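Local structure of uncharacterized protein (Bacteroides caccae, 4L7A) at residues A[62-67]-A[126-131]; A[200-205]-A[234-239]. The protein is of unknown function but is probably a zinc-dependent metallo-peptidase that cleaves peptide bonds. All blocks are in the same frame, centred on the assembly; numbering follows the deposited sequence.

Two small, largely apolar contacts, one on either side of the chain's centre, each join a helix to a neighbouring element of this mainly helical protein. Interaction 1 comes first along the chain, setting helix 59-81 against the loop that leaves strand 115-122; interaction 2 follows, pairing helix 195-208 with helix 211-244. Their centres lie 26 Å apart and their nearest atoms about 11 Å, so the two do not touch. Helix 131-153 connects them: its first turns pack on interaction 1, while Lys140 and His144 further along meet helix 195-208. His144 opens an HEXXH sequence, consistent with a zinc site of the kind expected in this putative metallo-peptidase.

Interaction 1: residues A[62-67]-A[126-131]; sequences SVKLAK and LDLTNV
With CG anti to the carbonyl carbon in both Leu65 (chi1 -80°) and Leu128 (chi1 -63°), the two leucines reach across from helix and loop and cross at about a right angle, bringing Leu65 CD2 to 4.0 Å from Leu128 CD2. The other methyl of each leucine has its own partner. Leu65 CD1 meets Leu126 CD1 at 4.0 Å, tip to tip, whereas Leu128 CD1 lies against the aliphatic part of Lys64, 3.7 Å from its CD. The Lys64 chain, extended beyond CG, crosses Leu128 almost squarely and offers it CB and CD, while its ammonium group runs on toward Asp268 in a long, weak ion pair. On the loop side, a type I turn from Asp127 to Asn130 presents Leu128 to the helix; Thr129 OG1 donates to Asp127 OD1 at 3.2 Å, on the syn side of the carboxylate but 24° out of its plane. Asn130 then caps helix 131-153 by accepting from Arg133 N. The contact thus joins helix 59-81 to the connection between strand 115-122 and helix 131-153, with Met122 of the strand packing on Leu65, and Met134 of the following helix touching both Leu65 and Leu126.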
loop_
_atom_site.group_PDB
_atom_site.type_symbol
_atom_site.label_atom_id
_atom_site.label_comp_id
_atom_site.label_asym_id
_atom_site.label_seq_id
_atom_site.Cartn_x
_atom_site.Cartn_y
_atom_site.Cartn_z
ATOM N N SER A 62 1.019 -4.827 17.172
ATOM C CA SER A 62 0.562 -5.698 16.088
ATOM C C SER A 62 -0.959 -5.652 15.963
ATOM O O SER A 62 -1.481 -5.658 14.881
ATOM C CB SER A 62 0.991 -7.138 16.284
ATOM O OG SER A 62 2.411 -7.207 16.249
ATOM N N VAL A 63 -1.651 -5.607 17.089
ATOM C CA VAL A 63 -3.088 -5.515 17.118
ATOM C C VAL A 63 -3.555 -4.198 16.495
ATOM O O VAL A 63 -4.526 -4.169 15.695
ATOM C CB VAL A 63 -3.610 -5.610 18.565
ATOM C CG1 VAL A 63 -5.112 -5.413 18.607
ATOM C CG2 VAL A 63 -3.268 -6.958 19.167
ATOM N N LYS A 64 -2.887 -3.101 16.849
ATOM C CA LYS A 64 -3.260 -1.792 16.317
ATOM C C LYS A 64 -3.094 -1.787 14.832
ATOM O O LYS A 64 -4.006 -1.391 14.120
ATOM C CB LYS A 64 -2.407 -0.693 16.923
ATOM C CG LYS A 64 -2.702 -0.542 18.400
ATOM C CD LYS A 64 -2.089 0.697 18.991
ATOM C CE LYS A 64 -2.149 0.614 20.484
ATOM N NZ LYS A 64 -1.572 1.844 20.998
ATOM N N LEU A 65 -1.956 -2.286 14.363
ATOM C CA LEU A 65 -1.683 -2.317 12.921
ATOM C C LEU A 65 -2.633 -3.220 12.141
ATOM O O LEU A 65 -3.076 -2.846 11.071
ATOM C CB LEU A 65 -0.260 -2.747 12.642
ATOM C CG LEU A 65 0.694 -1.600 12.827
ATOM C CD1 LEU A 65 2.116 -2.132 12.887
ATOM C CD2 LEU A 65 0.558 -0.634 11.638
ATOM N N ALA A 66 -2.997 -4.379 12.703
ATOM C CA ALA A 66 -3.957 -5.226 12.026
ATOM C C ALA A 66 -5.273 -4.509 11.854
ATOM O O ALA A 66 -5.929 -4.671 10.833
ATOM C CB ALA A 66 -4.174 -6.488 12.776
ATOM N N LYS A 67 -5.665 -3.705 12.807
ATOM C CA LYS A 67 -6.946 -2.984 12.700
ATOM C C LYS A 67 -6.849 -1.754 11.776
ATOM O O LYS A 67 -7.821 -1.412 11.074
ATOM C CB LYS A 67 -7.451 -2.522 14.068
ATOM C CG LYS A 67 -7.817 -3.646 15.012
ATOM C CD LYS A 67 -8.646 -3.146 16.171
ATOM C CE LYS A 67 -9.191 -4.330 17.031
ATOM N NZ LYS A 67 -9.950 -3.772 18.157
ATOM N N LEU A 126 6.730 4.330 15.495
ATOM C CA LEU A 126 5.616 4.677 14.625
ATOM C C LEU A 126 4.666 5.705 15.267
ATOM O O LEU A 126 4.296 5.538 16.392
ATOM C CB LEU A 126 4.758 3.437 14.342
ATOM C CG LEU A 126 5.027 2.540 13.153
ATOM C CD1 LEU A 126 4.159 1.247 13.274
ATOM C CD2 LEU A 126 4.700 3.325 11.880
ATOM N N ASP A 127 4.248 6.726 14.521
ATOM C CA ASP A 127 3.146 7.555 14.934
ATOM C C ASP A 127 1.911 7.148 14.091
ATOM O O ASP A 127 1.750 7.575 12.948
ATOM C CB ASP A 127 3.483 9.029 14.722
ATOM C CG ASP A 127 2.335 9.957 15.113
ATOM O OD1 ASP A 127 1.257 9.480 15.541
ATOM O OD2 ASP A 127 2.510 11.179 14.966
ATOM N N LEU A 128 1.020 6.367 14.690
ATOM C CA LEU A 128 -0.004 5.654 13.916
ATOM C C LEU A 128 -1.084 6.534 13.308
ATOM O O LEU A 128 -1.706 6.159 12.304
ATOM C CB LEU A 128 -0.669 4.582 14.772
ATOM C CG LEU A 128 0.239 3.461 15.259
ATOM C CD1 LEU A 128 -0.414 2.742 16.418
ATOM C CD2 LEU A 128 0.524 2.485 14.138
ATOM N N THR A 129 -1.264 7.708 13.887
ATOM C CA THR A 129 -2.212 8.650 13.380
ATOM C C THR A 129 -1.574 9.612 12.353
ATOM O O THR A 129 -2.295 10.408 11.805
ATOM C CB THR A 129 -2.863 9.472 14.515
ATOM O OG1 THR A 129 -1.836 10.187 15.218
ATOM C CG2 THR A 129 -3.631 8.553 15.468
ATOM N N ASN A 130 -0.256 9.579 12.136
ATOM C CA ASN A 130 0.351 10.465 11.137
ATOM C C ASN A 130 0.199 9.870 9.751
ATOM O O ASN A 130 0.889 8.920 9.383
ATOM C CB ASN A 130 1.809 10.709 11.429
ATOM C CG ASN A 130 2.405 11.737 10.502
ATOM O OD1 ASN A 130 2.204 11.714 9.287
ATOM N ND2 ASN A 130 3.190 12.622 11.066
ATOM N N VAL A 131 -0.783 10.394 9.030
ATOM C CA VAL A 131 -1.209 9.903 7.742
ATOM C C VAL A 131 -0.056 9.919 6.738
ATOM O O VAL A 131 0.183 8.893 6.089
ATOM C CB VAL A 131 -2.398 10.707 7.209
ATOM C CG1 VAL A 131 -2.749 10.261 5.793
ATOM C CG2 VAL A 131 -3.600 10.509 8.131
#

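Interaction 2: residues A[200-205]-A[234-239]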
loop_
_atom_site.group_PDB
_atom_site.type_symbol
_atom_site.label_atom_id
_atom_site.label_comp_id
_atom_site.label_asym_id
_atom_site.label_seq_id
_atom_site.Cartn_x
_atom_site.Cartn_y
_atom_site.Cartn_z
ATOM N N ALA A 200 1.246 1.510 -12.011
ATOM C CA ALA A 200 1.077 1.159 -10.611
ATOM C C ALA A 200 1.327 2.384 -9.699
ATOM O O ALA A 200 0.627 2.558 -8.713
ATOM C CB ALA A 200 1.995 -0.018 -10.182
ATOM N N GLU A 201 2.291 3.229 -10.078
ATOM C CA GLU A 201 2.620 4.442 -9.325
ATOM C C GLU A 201 1.550 5.507 -9.445
ATOM O O GLU A 201 1.225 6.163 -8.452
ATOM C CB GLU A 201 3.948 5.024 -9.770
ATOM C CG GLU A 201 5.198 4.228 -9.290
ATOM C CD GLU A 201 5.425 4.399 -7.783
ATOM O OE1 GLU A 201 6.062 5.413 -7.423
ATOM O OE2 GLU A 201 4.934 3.566 -6.978
ATOM N N VAL A 202 1.007 5.698 -10.640
ATOM C CA VAL A 202 -0.055 6.681 -10.805
ATOM C C VAL A 202 -1.201 6.285 -9.907
ATOM O O VAL A 202 -1.709 7.073 -9.166
ATOM C CB VAL A 202 -0.457 6.830 -12.275
ATOM C CG1 VAL A 202 -1.742 7.647 -12.411
ATOM C CG2 VAL A 202 0.659 7.476 -13.051
ATOM N N THR A 203 -1.585 5.021 -9.927
ATOM C CA THR A 203 -2.679 4.520 -9.108
ATOM C C THR A 203 -2.420 4.680 -7.606
ATOM O O THR A 203 -3.262 5.195 -6.859
ATOM C CB THR A 203 -2.909 2.996 -9.400
ATOM O OG1 THR A 203 -3.043 2.754 -10.811
ATOM C CG2 THR A 203 -4.157 2.488 -8.687
ATOM N N ALA A 204 -1.230 4.254 -7.143
ATOM C CA ALA A 204 -0.869 4.305 -5.740
ATOM C C ALA A 204 -0.680 5.734 -5.232
ATOM O O ALA A 204 -1.049 6.037 -4.068
ATOM C CB ALA A 204 0.404 3.544 -5.499
ATOM N N CYS A 205 -0.094 6.582 -6.062
ATOM C CA CYS A 205 0.025 8.017 -5.678
ATOM C C CYS A 205 -1.344 8.691 -5.626
ATOM O O CYS A 205 -1.671 9.416 -4.677
ATOM C CB CYS A 205 0.944 8.774 -6.611
ATOM S SG CYS A 205 2.706 8.269 -6.503
ATOM N N ALA A 234 -6.514 9.820 -16.438
ATOM C CA ALA A 234 -7.822 9.578 -17.010
ATOM C C ALA A 234 -7.901 8.127 -17.488
ATOM O O ALA A 234 -8.921 7.432 -17.312
ATOM C CB ALA A 234 -8.091 10.508 -18.131
HETATM N N MSE A 235 -6.818 7.654 -18.081
HETATM C CA MSE A 235 -6.782 6.290 -18.590
HETATM C C MSE A 235 -6.876 5.245 -17.460
HETATM O O MSE A 235 -7.596 4.249 -17.567
HETATM C CB MSE A 235 -5.520 6.073 -19.400
HETATM C CG MSE A 235 -5.609 4.771 -20.210
HETATM SE SE MSE A 235 -4.214 4.646 -21.588
HETATM C CE MSE A 235 -4.741 6.091 -22.733
ATOM N N VAL A 236 -6.172 5.494 -16.363
ATOM C CA VAL A 236 -6.293 4.648 -15.158
ATOM C C VAL A 236 -7.732 4.653 -14.590
ATOM O O VAL A 236 -8.282 3.599 -14.293
ATOM C CB VAL A 236 -5.302 5.082 -14.046
ATOM C CG1 VAL A 236 -5.495 4.265 -12.753
ATOM C CG2 VAL A 236 -3.883 4.880 -14.533
ATOM N N LYS A 237 -8.310 5.836 -14.409
ATOM C CA LYS A 237 -9.685 5.920 -13.976
ATOM C C LYS A 237 -10.591 5.055 -14.872
ATOM O O LYS A 237 -11.436 4.312 -14.375
ATOM C CB LYS A 237 -10.147 7.348 -13.980
ATOM C CG LYS A 237 -9.666 8.136 -12.796
ATOM C CD LYS A 237 -10.182 9.611 -12.892
ATOM C CE LYS A 237 -9.777 10.378 -11.617
ATOM N NZ LYS A 237 -9.789 11.867 -11.872
ATOM N N LYS A 238 -10.417 5.172 -16.187
ATOM C CA LYS A 238 -11.227 4.447 -17.144
ATOM C C LYS A 238 -11.012 2.939 -17.035
ATOM O O LYS A 238 -11.954 2.184 -17.064
ATOM C CB LYS A 238 -10.931 4.948 -18.559
ATOM C CG LYS A 238 -11.734 4.216 -19.664
ATOM C CD LYS A 238 -11.609 4.900 -21.040
ATOM C CE LYS A 238 -12.005 3.949 -22.184
ATOM N NZ LYS A 238 -13.426 3.490 -22.096
ATOM N N TYR A 239 -9.758 2.519 -16.896
ATOM C CA TYR A 239 -9.414 1.136 -16.697
ATOM C C TYR A 239 -10.067 0.596 -15.402
ATOM O O TYR A 239 -10.659 -0.504 -15.415
ATOM C CB TYR A 239 -7.895 0.966 -16.585
ATOM C CG TYR A 239 -7.455 -0.391 -16.015
ATOM C CD1 TYR A 239 -7.532 -1.561 -16.782
ATOM C CD2 TYR A 239 -6.994 -0.506 -14.712
ATOM C CE1 TYR A 239 -7.148 -2.810 -16.260
ATOM C CE2 TYR A 239 -6.604 -1.746 -14.183
ATOM C CZ TYR A 239 -6.699 -2.890 -14.967
ATOM O OH TYR A 239 -6.307 -4.105 -14.413
#
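Val236 touches two successive residues of helix 195-208, Val202 and Thr203, and its branched side chain shows how one valine can serve both. From CB, which projects toward the opposing helix, the chain forks. CG1, anti to the backbone N (chi1 176°), goes to Thr203 and ends 3.5 Å from Thr203 OG1, a van der Waals contact between a methyl and a hydroxyl oxygen. CG2, anti to the carbonyl carbon, goes instead to Val202 and lies 4.1 Å from Val202 CG1. In both pairs the side chains cross at a slant. The hydroxyl of Thr203 is not stranded among apolar groups: it is hydrogen-bonded to the carbonyl oxygen of Ile199, one turn earlier in its own helix. That bond satisfies the polar atom within the helix, and the methyl of Val236 can then rest against it in a buried setting. The backbones come nearest at Thr203 and Val236, whose CA atoms are 7.0 Å apart. Also on helix 195-208, Glu201 OE2 is hydrogen-bonded to ND1 of His144, the first residue of an HEXXH sequence, so this helix probably lies beside the putative zinc site. The contact packs it against the long helix 211-244. Tyr160 of helix 160-163 touches both Val202 and Val236, while Ala200 and Ala204 pack against His144 of helix 131-153.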